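PDB 1Y13: 6-pyruvoyl tetrahydropterin synthase from Plasmodium falciparum, which belongs to the 6-pyruvoyl tetrahydropterin synthase family of zinc-containing, multi-subunit proteins and holds zinc and biopterin in its pocket. Local coordinates for residues C35-A40 / H49-N54; A40-R45 / S96-F101; D87-L92 / D124-P129. All coordinates share one frame; numbering follows the deposited sequence.

Contact 1: residues C35-A40 / H49-N54. With ZN (zinc ion), chain D; BIO (biopterin), chain E.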
loop_
_atom_site.group_PDB
_atom_site.type_symbol
_atom_site.label_atom_id
_atom_site.label_comp_id
_atom_site.label_asym_id
_atom_site.label_seq_id
_atom_site.Cartn_x
_atom_site.Cartn_y
_atom_site.Cartn_z
ATOM N N CYS A 35 -14.017 -16.077 3.105
ATOM C CA CYS A 35 -15.039 -16.862 3.819
ATOM C C CYS A 35 -16.294 -16.067 4.173
ATOM O O CYS A 35 -16.235 -14.841 4.329
ATOM C CB CYS A 35 -14.439 -17.401 5.118
ATOM S SG CYS A 35 -13.231 -18.702 4.806
ATOM N N ALA A 36 -17.408 -16.776 4.317
ATOM C CA ALA A 36 -18.607 -16.226 4.886
ATOM C C ALA A 36 -18.659 -16.536 6.385
ATOM O O ALA A 36 -18.064 -17.520 6.844
ATOM C CB ALA A 36 -19.862 -16.788 4.160
ATOM N N HIS A 37 -19.368 -15.708 7.148
ATOM C CA HIS A 37 -19.537 -15.950 8.579
ATOM C C HIS A 37 -20.584 -14.986 9.138
ATOM O O HIS A 37 -21.010 -14.048 8.450
ATOM C CB HIS A 37 -18.187 -15.770 9.327
ATOM C CG HIS A 37 -17.916 -14.360 9.766
ATOM N ND1 HIS A 37 -17.717 -14.016 11.089
ATOM C CD2 HIS A 37 -17.800 -13.209 9.059
ATOM C CE1 HIS A 37 -17.482 -12.717 11.178
ATOM N NE2 HIS A 37 -17.524 -12.202 9.960
ATOM N N PHE A 38 -20.988 -15.208 10.379
ATOM C CA PHE A 38 -21.637 -14.158 11.132
ATOM C C PHE A 38 -21.269 -14.342 12.582
ATOM O O PHE A 38 -21.106 -15.464 13.051
ATOM C CB PHE A 38 -23.165 -14.108 10.891
ATOM C CG PHE A 38 -23.903 -15.361 11.300
ATOM C CD1 PHE A 38 -24.336 -15.524 12.596
ATOM C CD2 PHE A 38 -24.167 -16.370 10.374
ATOM C CE1 PHE A 38 -25.024 -16.691 12.979
ATOM C CE2 PHE A 38 -24.851 -17.515 10.733
ATOM C CZ PHE A 38 -25.267 -17.690 12.037
ATOM N N ILE A 39 -21.089 -13.232 13.283
ATOM C CA ILE A 39 -20.874 -13.286 14.721
ATOM C C ILE A 39 -22.172 -13.449 15.513
ATOM O O ILE A 39 -23.189 -12.850 15.203
ATOM C CB ILE A 39 -20.002 -12.109 15.175
ATOM C CG1 ILE A 39 -18.535 -12.500 14.947
ATOM C CG2 ILE A 39 -20.265 -11.782 16.636
ATOM C CD1 ILE A 39 -17.626 -11.347 14.669
ATOM N N ALA A 40 -22.137 -14.335 16.505
ATOM C CA ALA A 40 -23.257 -14.489 17.410
ATOM C C ALA A 40 -22.713 -14.717 18.816
ATOM O O ALA A 40 -21.869 -15.575 19.011
ATOM C CB ALA A 40 -24.132 -15.644 16.947
ATOM N N HIS A 49 -22.460 -12.383 6.196
ATOM C CA HIS A 49 -21.650 -11.591 5.284
ATOM C C HIS A 49 -20.316 -12.331 5.094
ATOM O O HIS A 49 -20.245 -13.523 5.345
ATOM C CB HIS A 49 -21.448 -10.163 5.801
ATOM C CG HIS A 49 -20.757 -10.108 7.121
ATOM N ND1 HIS A 49 -21.347 -10.560 8.282
ATOM C CD2 HIS A 49 -19.512 -9.700 7.460
ATOM C CE1 HIS A 49 -20.495 -10.423 9.284
ATOM N NE2 HIS A 49 -19.374 -9.907 8.811
ATOM N N GLY A 50 -19.279 -11.643 4.636
ATOM C CA GLY A 50 -18.014 -12.300 4.387
ATOM C C GLY A 50 -16.837 -11.366 4.369
ATOM O O GLY A 50 -17.004 -10.160 4.429
ATOM N N HIS A 51 -15.643 -11.943 4.283
ATOM C CA HIS A 51 -14.388 -11.211 4.303
ATOM C C HIS A 51 -13.308 -11.916 3.494
ATOM O O HIS A 51 -13.330 -13.130 3.342
ATOM C CB HIS A 51 -13.870 -11.069 5.742
ATOM C CG HIS A 51 -14.795 -10.321 6.631
ATOM N ND1 HIS A 51 -15.038 -8.976 6.473
ATOM C CD2 HIS A 51 -15.556 -10.726 7.677
ATOM C CE1 HIS A 51 -15.910 -8.581 7.383
ATOM N NE2 HIS A 51 -16.248 -9.626 8.115
ATOM N N ASN A 52 -12.383 -11.116 2.967
ATOM C CA ASN A 52 -11.059 -11.588 2.578
ATOM C C ASN A 52 -10.202 -11.530 3.828
ATOM O O ASN A 52 -9.809 -10.454 4.255
ATOM C CB ASN A 52 -10.452 -10.682 1.485
ATOM C CG ASN A 52 -11.381 -10.463 0.298
ATOM O OD1 ASN A 52 -11.517 -9.336 -0.221
ATOM N ND2 ASN A 52 -12.012 -11.529 -0.154
ATOM N N TYR A 53 -9.940 -12.662 4.459
ATOM C CA TYR A 53 -9.064 -12.640 5.624
ATOM C C TYR A 53 -7.646 -12.808 5.146
ATOM O O TYR A 53 -7.388 -13.553 4.198
ATOM C CB TYR A 53 -9.372 -13.748 6.588
ATOM C CG TYR A 53 -10.717 -13.708 7.258
ATOM C CD1 TYR A 53 -11.834 -14.321 6.668
ATOM C CD2 TYR A 53 -10.863 -13.125 8.523
ATOM C CE1 TYR A 53 -13.076 -14.327 7.319
ATOM C CE2 TYR A 53 -12.085 -13.137 9.180
ATOM C CZ TYR A 53 -13.190 -13.748 8.574
ATOM O OH TYR A 53 -14.404 -13.739 9.225
ATOM N N ASN A 54 -6.731 -12.099 5.788
ATOM C CA ASN A 54 -5.344 -12.118 5.393
ATOM C C ASN A 54 -4.451 -12.412 6.588
ATOM O O ASN A 54 -4.636 -11.849 7.656
ATOM C CB ASN A 54 -4.988 -10.782 4.759
ATOM C CG ASN A 54 -3.611 -10.773 4.167
ATOM O OD1 ASN A 54 -2.691 -10.200 4.746
ATOM N ND2 ASN A 54 -3.444 -11.429 3.018
HETATM ZN ZN ZN D . -17.555 -9.909 9.922
HETATM N N1 BIO E . -14.615 -6.983 16.413
HETATM N N2 BIO E . -12.737 -7.486 17.690
HETATM C C2 BIO E . -13.585 -7.811 16.674
HETATM N N3 BIO E . -13.438 -8.920 15.916
HETATM C C4A BIO E . -15.397 -8.456 14.558
HETATM C C8A BIO E . -15.510 -7.260 15.417
HETATM N N8 BIO E . -16.553 -6.417 15.190
HETATM C C7 BIO E . -17.467 -6.633 14.217
HETATM C C6 BIO E . -17.365 -7.733 13.393
HETATM N N5 BIO E . -16.342 -8.609 13.597
HETATM C C9 BIO E . -18.382 -7.986 12.299
HETATM O O9 BIO E . -18.541 -9.423 11.991
HETATM C C10 BIO E . -18.111 -7.186 10.978
HETATM O O10 BIO E . -17.348 -7.976 10.044
HETATM C C11 BIO E . -17.422 -5.818 11.128
#

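Contact 2: residues A40-R45 / S96-F101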
loop_
_atom_site.group_PDB
_atom_site.type_symbol
_atom_site.label_atom_id
_atom_site.label_comp_id
_atom_site.label_asym_id
_atom_site.label_seq_id
_atom_site.Cartn_x
_atom_site.Cartn_y
_atom_site.Cartn_z
ATOM N N ALA A 40 -22.137 -14.335 16.505
ATOM C CA ALA A 40 -23.257 -14.489 17.410
ATOM C C ALA A 40 -22.713 -14.717 18.816
ATOM O O ALA A 40 -21.869 -15.575 19.011
ATOM C CB ALA A 40 -24.132 -15.644 16.947
ATOM N N TYR A 41 -23.152 -13.901 19.771
ATOM C CA TYR A 41 -22.830 -14.083 21.186
ATOM C C TYR A 41 -24.086 -13.754 21.989
ATOM O O TYR A 41 -25.136 -13.494 21.389
ATOM C CB TYR A 41 -21.623 -13.245 21.600
ATOM C CG TYR A 41 -21.693 -11.755 21.304
ATOM C CD1 TYR A 41 -22.315 -10.872 22.196
ATOM C CD2 TYR A 41 -21.090 -11.224 20.164
ATOM C CE1 TYR A 41 -22.365 -9.514 21.946
ATOM C CE2 TYR A 41 -21.120 -9.864 19.903
ATOM C CZ TYR A 41 -21.763 -9.016 20.795
ATOM O OH TYR A 41 -21.798 -7.661 20.547
ATOM N N ASN A 42 -24.016 -13.775 23.319
ATOM C CA ASN A 42 -25.237 -13.591 24.113
ATOM C C ASN A 42 -25.977 -12.287 23.821
ATOM O O ASN A 42 -25.432 -11.206 23.986
ATOM C CB ASN A 42 -24.981 -13.731 25.614
ATOM C CG ASN A 42 -24.873 -15.177 26.047
ATOM O OD1 ASN A 42 -25.840 -15.946 25.943
ATOM N ND2 ASN A 42 -23.689 -15.563 26.538
ATOM N N GLY A 43 -27.220 -12.412 23.374
ATOM C CA GLY A 43 -28.057 -11.253 23.057
ATOM C C GLY A 43 -27.712 -10.516 21.761
ATOM O O GLY A 43 -28.230 -9.431 21.521
ATOM N N PHE A 44 -26.841 -11.081 20.922
ATOM C CA PHE A 44 -26.449 -10.424 19.662
ATOM C C PHE A 44 -26.213 -11.424 18.543
ATOM O O PHE A 44 -25.512 -12.425 18.728
ATOM C CB PHE A 44 -25.187 -9.581 19.855
ATOM C CG PHE A 44 -24.642 -8.951 18.572
ATOM C CD1 PHE A 44 -23.731 -9.636 17.767
ATOM C CD2 PHE A 44 -25.008 -7.657 18.202
ATOM C CE1 PHE A 44 -23.203 -9.044 16.602
ATOM C CE2 PHE A 44 -24.492 -7.064 17.046
ATOM C CZ PHE A 44 -23.583 -7.760 16.246
ATOM N N ARG A 45 -26.775 -11.117 17.379
ATOM C CA ARG A 45 -26.613 -11.921 16.164
ATOM C C ARG A 45 -26.559 -10.944 15.004
ATOM O O ARG A 45 -27.400 -10.076 14.932
ATOM C CB ARG A 45 -27.823 -12.852 15.986
ATOM C CG ARG A 45 -27.574 -14.089 15.116
ATOM C CD ARG A 45 -27.976 -13.871 13.628
ATOM N NE ARG A 45 -29.415 -14.049 13.467
ATOM C CZ ARG A 45 -30.163 -13.528 12.496
ATOM N NH1 ARG A 45 -29.641 -12.753 11.544
ATOM N NH2 ARG A 45 -31.469 -13.789 12.482
ATOM N N SER A 96 -19.856 -22.797 19.692
ATOM C CA SER A 96 -20.800 -21.735 20.008
ATOM C C SER A 96 -21.779 -22.073 21.147
ATOM O O SER A 96 -22.395 -23.146 21.139
ATOM C CB SER A 96 -21.590 -21.349 18.777
ATOM O OG SER A 96 -22.340 -20.170 19.031
ATOM N N ASP A 97 -21.917 -21.142 22.100
ATOM C CA ASP A 97 -22.884 -21.257 23.192
ATOM C C ASP A 97 -24.265 -20.718 22.856
ATOM O O ASP A 97 -25.179 -20.826 23.663
ATOM C CB ASP A 97 -22.354 -20.602 24.479
ATOM C CG ASP A 97 -22.024 -19.096 24.321
ATOM O OD1 ASP A 97 -21.767 -18.604 23.189
ATOM O OD2 ASP A 97 -22.004 -18.400 25.367
ATOM N N VAL A 98 -24.422 -20.127 21.676
ATOM C CA VAL A 98 -25.693 -19.505 21.303
ATOM C C VAL A 98 -26.257 -20.007 19.982
ATOM O O VAL A 98 -27.246 -19.478 19.480
ATOM C CB VAL A 98 -25.616 -17.940 21.285
ATOM C CG1 VAL A 98 -25.284 -17.396 22.657
ATOM C CG2 VAL A 98 -24.611 -17.456 20.266
ATOM N N LEU A 99 -25.632 -21.022 19.405
ATOM C CA LEU A 99 -26.140 -21.619 18.165
ATOM C C LEU A 99 -26.408 -23.098 18.371
ATOM O O LEU A 99 -25.659 -23.768 19.075
ATOM C CB LEU A 99 -25.148 -21.403 17.006
ATOM C CG LEU A 99 -24.756 -19.978 16.631
ATOM C CD1 LEU A 99 -23.556 -19.949 15.684
ATOM C CD2 LEU A 99 -25.943 -19.223 16.049
ATOM N N LYS A 100 -27.501 -23.601 17.803
ATOM C CA LYS A 100 -27.747 -25.047 17.807
ATOM C C LYS A 100 -27.512 -25.584 16.398
ATOM O O LYS A 100 -27.887 -24.951 15.413
ATOM C CB LYS A 100 -29.153 -25.388 18.313
ATOM C CG LYS A 100 -29.355 -26.854 18.682
ATOM C CD LYS A 100 -29.789 -27.745 17.486
ATOM C CE LYS A 100 -29.925 -29.278 17.827
ATOM N NZ LYS A 100 -28.595 -30.030 18.123
ATOM N N PHE A 101 -26.840 -26.722 16.300
ATOM C CA PHE A 101 -26.479 -27.248 14.996
ATOM C C PHE A 101 -27.196 -28.565 14.772
ATOM O O PHE A 101 -27.301 -29.386 15.677
ATOM C CB PHE A 101 -24.977 -27.454 14.885
ATOM C CG PHE A 101 -24.147 -26.234 15.185
ATOM C CD1 PHE A 101 -24.040 -25.200 14.266
ATOM C CD2 PHE A 101 -23.437 -26.141 16.379
ATOM C CE1 PHE A 101 -23.247 -24.071 14.535
ATOM C CE2 PHE A 101 -22.644 -25.030 16.654
ATOM C CZ PHE A 101 -22.524 -24.004 15.712
HETATM O O HOH W 1 -21.010 -18.049 18.089
HETATM O O HOH W 2 -24.383 -18.290 26.929
#

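Contact 3: residues D87-L92 / D124-P129. With BIO (biopterin), chain G.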
loop_
_atom_site.group_PDB
_atom_site.type_symbol
_atom_site.label_atom_id
_atom_site.label_comp_id
_atom_site.label_asym_id
_atom_site.label_seq_id
_atom_site.Cartn_x
_atom_site.Cartn_y
_atom_site.Cartn_z
ATOM N N ASP A 87 -10.099 -21.397 2.920
ATOM C CA ASP A 87 -10.580 -20.585 1.799
ATOM C C ASP A 87 -11.879 -21.159 1.222
ATOM O O ASP A 87 -12.015 -22.376 1.066
ATOM C CB ASP A 87 -9.474 -20.520 0.723
ATOM C CG ASP A 87 -9.744 -19.503 -0.392
ATOM O OD1 ASP A 87 -10.305 -18.417 -0.169
ATOM O OD2 ASP A 87 -9.350 -19.797 -1.526
ATOM N N HIS A 88 -12.827 -20.259 0.932
ATOM C CA HIS A 88 -14.090 -20.584 0.237
ATOM C C HIS A 88 -15.077 -21.416 0.997
ATOM O O HIS A 88 -15.624 -22.358 0.469
ATOM C CB HIS A 88 -13.814 -21.185 -1.144
ATOM C CG HIS A 88 -13.621 -20.144 -2.194
ATOM N ND1 HIS A 88 -14.360 -20.112 -3.361
ATOM C CD2 HIS A 88 -12.828 -19.046 -2.216
ATOM C CE1 HIS A 88 -13.987 -19.066 -4.076
ATOM N NE2 HIS A 88 -13.062 -18.400 -3.401
ATOM N N HIS A 89 -15.317 -21.050 2.247
ATOM C CA HIS A 89 -16.263 -21.747 3.083
ATOM C C HIS A 89 -17.042 -20.761 3.910
ATOM O O HIS A 89 -16.629 -19.610 4.054
ATOM C CB HIS A 89 -15.501 -22.668 4.049
ATOM C CG HIS A 89 -14.844 -23.815 3.373
ATOM N ND1 HIS A 89 -13.489 -23.857 3.133
ATOM C CD2 HIS A 89 -15.357 -24.960 2.864
ATOM C CE1 HIS A 89 -13.189 -24.990 2.521
ATOM N NE2 HIS A 89 -14.306 -25.676 2.345
ATOM N N PHE A 90 -18.134 -21.247 4.488
ATOM C CA PHE A 90 -18.742 -20.626 5.633
ATOM C C PHE A 90 -18.052 -21.166 6.888
ATOM O O PHE A 90 -17.923 -22.396 7.076
ATOM C CB PHE A 90 -20.266 -20.858 5.668
ATOM C CG PHE A 90 -20.918 -20.378 6.927
ATOM C CD1 PHE A 90 -21.300 -19.047 7.070
ATOM C CD2 PHE A 90 -21.159 -21.251 7.976
ATOM C CE1 PHE A 90 -21.887 -18.605 8.224
ATOM C CE2 PHE A 90 -21.757 -20.809 9.144
ATOM C CZ PHE A 90 -22.116 -19.476 9.275
ATOM N N ILE A 91 -17.561 -20.244 7.717
ATOM C CA ILE A 91 -16.912 -20.612 8.973
ATOM C C ILE A 91 -17.963 -20.904 10.045
ATOM O O ILE A 91 -18.692 -20.026 10.452
ATOM C CB ILE A 91 -15.943 -19.505 9.475
ATOM C CG1 ILE A 91 -14.811 -19.271 8.464
ATOM C CG2 ILE A 91 -15.368 -19.863 10.840
ATOM C CD1 ILE A 91 -14.117 -17.918 8.648
ATOM N N LEU A 92 -18.004 -22.152 10.490
ATOM C CA LEU A 92 -18.929 -22.647 11.512
ATOM C C LEU A 92 -18.196 -22.813 12.841
ATOM O O LEU A 92 -17.307 -23.654 12.948
ATOM C CB LEU A 92 -19.430 -24.012 11.034
ATOM C CG LEU A 92 -20.646 -24.865 11.430
ATOM C CD1 LEU A 92 -20.538 -25.380 12.854
ATOM C CD2 LEU A 92 -21.960 -24.138 11.201
ATOM N N ASP A 124 -20.053 -27.002 2.363
ATOM C CA ASP A 124 -19.812 -25.556 2.300
ATOM C C ASP A 124 -19.238 -25.017 3.587
ATOM O O ASP A 124 -18.759 -23.889 3.618
ATOM C CB ASP A 124 -21.096 -24.780 1.927
ATOM C CG ASP A 124 -21.398 -24.854 0.428
ATOM O OD1 ASP A 124 -21.267 -25.957 -0.135
ATOM O OD2 ASP A 124 -21.738 -23.818 -0.200
ATOM N N CYS A 125 -19.329 -25.809 4.657
ATOM C CA CYS A 125 -18.902 -25.364 5.960
ATOM C C CYS A 125 -17.503 -25.880 6.313
ATOM O O CYS A 125 -17.116 -26.990 5.955
ATOM C CB CYS A 125 -19.896 -25.814 7.023
ATOM S SG CYS A 125 -21.573 -25.249 6.646
ATOM N N ILE A 126 -16.731 -25.040 6.986
ATOM C CA ILE A 126 -15.494 -25.467 7.610
ATOM C C ILE A 126 -15.758 -25.323 9.108
ATOM O O ILE A 126 -15.995 -24.218 9.603
ATOM C CB ILE A 126 -14.205 -24.682 7.072
ATOM C CG1 ILE A 126 -12.888 -25.260 7.633
ATOM C CG2 ILE A 126 -14.246 -23.174 7.321
ATOM C CD1 ILE A 126 -12.302 -26.338 6.761
ATOM N N LYS A 127 -15.747 -26.457 9.800
ATOM C CA LYS A 127 -16.141 -26.553 11.200
ATOM C C LYS A 127 -14.912 -26.290 12.051
ATOM O O LYS A 127 -14.055 -27.150 12.158
ATOM C CB LYS A 127 -16.715 -27.964 11.447
ATOM C CG LYS A 127 -17.843 -28.250 10.434
ATOM C CD LYS A 127 -18.533 -29.563 10.619
ATOM C CE LYS A 127 -17.565 -30.723 10.483
ATOM N NZ LYS A 127 -17.077 -30.882 9.100
ATOM N N LEU A 128 -14.804 -25.093 12.623
ATOM C CA LEU A 128 -13.658 -24.766 13.436
ATOM C C LEU A 128 -13.987 -24.919 14.913
ATOM O O LEU A 128 -15.091 -24.602 15.320
ATOM C CB LEU A 128 -13.099 -23.358 13.111
ATOM C CG LEU A 128 -12.673 -23.064 11.666
ATOM C CD1 LEU A 128 -12.103 -21.670 11.564
ATOM C CD2 LEU A 128 -11.651 -24.123 11.157
ATOM N N PRO A 129 -13.021 -25.420 15.715
ATOM C CA PRO A 129 -13.212 -25.608 17.154
ATOM C C PRO A 129 -13.057 -24.288 17.903
ATOM O O PRO A 129 -12.121 -24.123 18.686
ATOM C CB PRO A 129 -12.089 -26.596 17.520
ATOM C CG PRO A 129 -10.978 -26.278 16.520
ATOM C CD PRO A 129 -11.693 -25.865 15.254
HETATM N N1 BIO G . -13.646 -14.003 -12.241
HETATM N N2 BIO G . -13.783 -12.287 -13.781
HETATM C C2 BIO G . -14.194 -12.828 -12.603
HETATM N N3 BIO G . -15.119 -12.213 -11.820
HETATM C C4 BIO G . -15.555 -12.752 -10.656
HETATM O O4 BIO G . -16.402 -12.194 -9.944
HETATM C C4A BIO G . -14.977 -14.023 -10.183
HETATM C C8A BIO G . -13.987 -14.609 -11.072
HETATM N N8 BIO G . -13.438 -15.764 -10.699
HETATM C C7 BIO G . -13.784 -16.372 -9.564
HETATM C C6 BIO G . -14.689 -15.841 -8.692
HETATM N N5 BIO G . -15.303 -14.657 -9.028
HETATM C C9 BIO G . -15.017 -16.644 -7.446
HETATM O O9 BIO G . -16.260 -16.256 -6.810
HETATM C C10 BIO G . -14.028 -16.686 -6.261
HETATM O O10 BIO G . -13.800 -15.378 -5.656
HETATM C C11 BIO G . -12.813 -17.584 -6.556
#

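Contact 1: residues C35-A40 / H49-N54
His-37, His-49 and His-51 meet on one zinc ion, each giving it NE2; the bond from His-49 NE2 to the zinc is 2.1 Å. Biopterin completes the shell through O9 and O10, so the metal has five donor atoms, three from histidines and two from biopterin, and O10 is the nearer of the latter at 1.9 Å. Imidazole suits this place because one nitrogen can bind zinc while the other is held from behind: His-37 ND1 by Ser-133, His-49 ND1 by the carbonyl of Thr-47, and His-51 ND1 by Asn-52 of a neighbouring subunit. The bonds to Ser-133 and Thr-47 are consistent with holding those two rings in their rotation. The planes of His-37 and His-49 stand 59° apart. Strand pairing puts both side chains on one face of the sheet, and with CG between the backbone N and the carbonyl carbon (chi1 88° and 60°) both rings turn the same way, toward the zinc.

Beneath the metal the strands pair in antiparallel fashion. Cys-35 and His-51 exchange two backbone bonds, as do His-37 and His-49; His-37 N to His-49 O is 3.0 Å. Between these pairs Ala-36 faces Gly-50 with their CA atoms only 4.0 Å apart, and the CA of Gly-50 lies 3.1 Å from Cys-35 O. Such a close approach suits a residue without a side chain.

Tyr-53 carries the contact outward. Its OH sits over the centre of one face of the His-37 ring, 3.4 Å from CD2 of His-37. The short side chain of Cys-35 lets its CB come up to the Tyr-53 ring edge, 4.0 Å from CE1. Three histidines on two neighbouring antiparallel strands, sharing a zinc with biopterin, form the characteristic metal site of the 6-pyruvoyl tetrahydropterin synthase family.

Contact 2: residues A40-R45 / S96-F101
A tight beta hairpin, turning through a type II beta turn from Tyr-41 to Phe-44, meets the loop that leads into strand 99-104. Backbone bonds in both directions between Tyr-41 and Phe-44 close the turn, and Gly-43 takes the positive phi (74°) that glycine tolerates easily. No direct hydrogen bond joins 40-45 to 96-101; the two are held by apolar packing and two bridging waters.

At the centre, Val-98 presses both of its methyls on the hairpin. CG2 lies 3.8 Å from Ala-40 CB and also rests on the carbonyl group of Ala-40, while CG1 reaches to 3.6 Å from Asn-42 OD1. With chi1 at -62°, CG1 stands anti to the carbonyl carbon, and the branched side chain straddles the start of the turn. Leu-99 adds its CD2 methyl, 4.1 Å from Ala-40 CB. A short alanine suits the position where two larger aliphatic chains converge.

Polar groups flank this patch. One water gives a hydrogen to Ala-40 O at 2.8 Å and accepts one from Ser-96 OG, thereby satisfying a backbone carbonyl that the apolar contact does not. Ser-96 OG also receives a weak bond from Val-98 N, which ties the loop to itself. At the exposed end, the side chains of Asn-42 and Asp-97 cross at about a right angle, with amide and carboxylate planes 77° apart. A second water links them, accepting from Asn-42 ND2 and donating to Asp-97 OD2 at 2.8 Å. Short polar side chains are well placed on this solvent-facing side.

Leu-99 continues on to Phe-38 of strand 21-41 and to Ile-110 and Cys-112 of strand 107-112, and Gly-43 N bonds Glu-113, so the hairpin packs at the end of the three-stranded antiparallel sheet where strand 99-104 begins and strand 107-112 ends.

Contact 3: residues D87-L92 / D124-P129
Phe-90 and Leu-92 each use both backbone polar groups to bind strand 125-128. Phe-90 N donates to Asp-124 O at 2.9 Å, and Phe-90 O accepts from Ile-126 N. Two residues on, Leu-92 N donates to Ile-126 O at 3.0 Å and Leu-92 O accepts from Leu-128 N. Ile-126 therefore has both its N-H and its carbonyl satisfied across the pair. Ile-91, between the two bonded residues, turns its backbone the other way and pairs with Ala-36, as does His-89, so strand 90-93 is bound along both edges.

The polar side chains find partners beyond the pair. His-89 ND1 is bonded to the carbonyl of Leu-86, and Asp-124 OD2 takes bonds from Tyr-118 OH and Leu-48 N of a neighbouring subunit, a fitting role for a carboxylate at a buried interface. The His-89 ring, held at ND1, receives Ile-126 over one face in a CH-pi contact, with Ile-126 CB 4.2 Å from the ring centroid. Ile-126 CG2 reaches His-89 CB at 3.5 Å.

Beta-branched and aliphatic residues suit the rest of the pair. Ile-91 and Ile-126 lie side by side, and the CG2 branch of Ile-91, anti to its own N, meets Leu-128 CD1 at 3.8 Å. On the face shared by Phe-90 and Leu-92, Cys-125 offers its sulfur to the Phe-90 ring, with Phe-90 CD2 4.2 Å from Cys-125 SG. At the loop end, the His-88 ring edge lies close to biopterin, and the ring stacks on His-49 of a neighbouring subunit. The whole is a two-stranded parallel ladder whose first strand follows helix 72-86, with its leading loop reaching a biopterin site of the assembly.

Contacts 1 and 3 are buried, whereas contact 2 lies at the periphery with exposed polar residues. Contacts 1 and 2 share Ala-40 and strand 21-41, and where they meet Phe-38 packs on Arg-45 and Ile-39 on Phe-44. Contact 3 lies against contact 1: the strand 35-37 runs between its partners in the two contacts, 49-54 and 90-92, and the Phe-90 ring reaches His-37. Phe-101 packing on Leu-92 joins contacts 2 and 3. Their chemistry follows their place: metal coordination on antiparallel strands in contact 1, a short parallel pair joined by regular backbone bonds with aliphatic packing in contact 3, and water-bridged polar groups around a small apolar patch in contact 2.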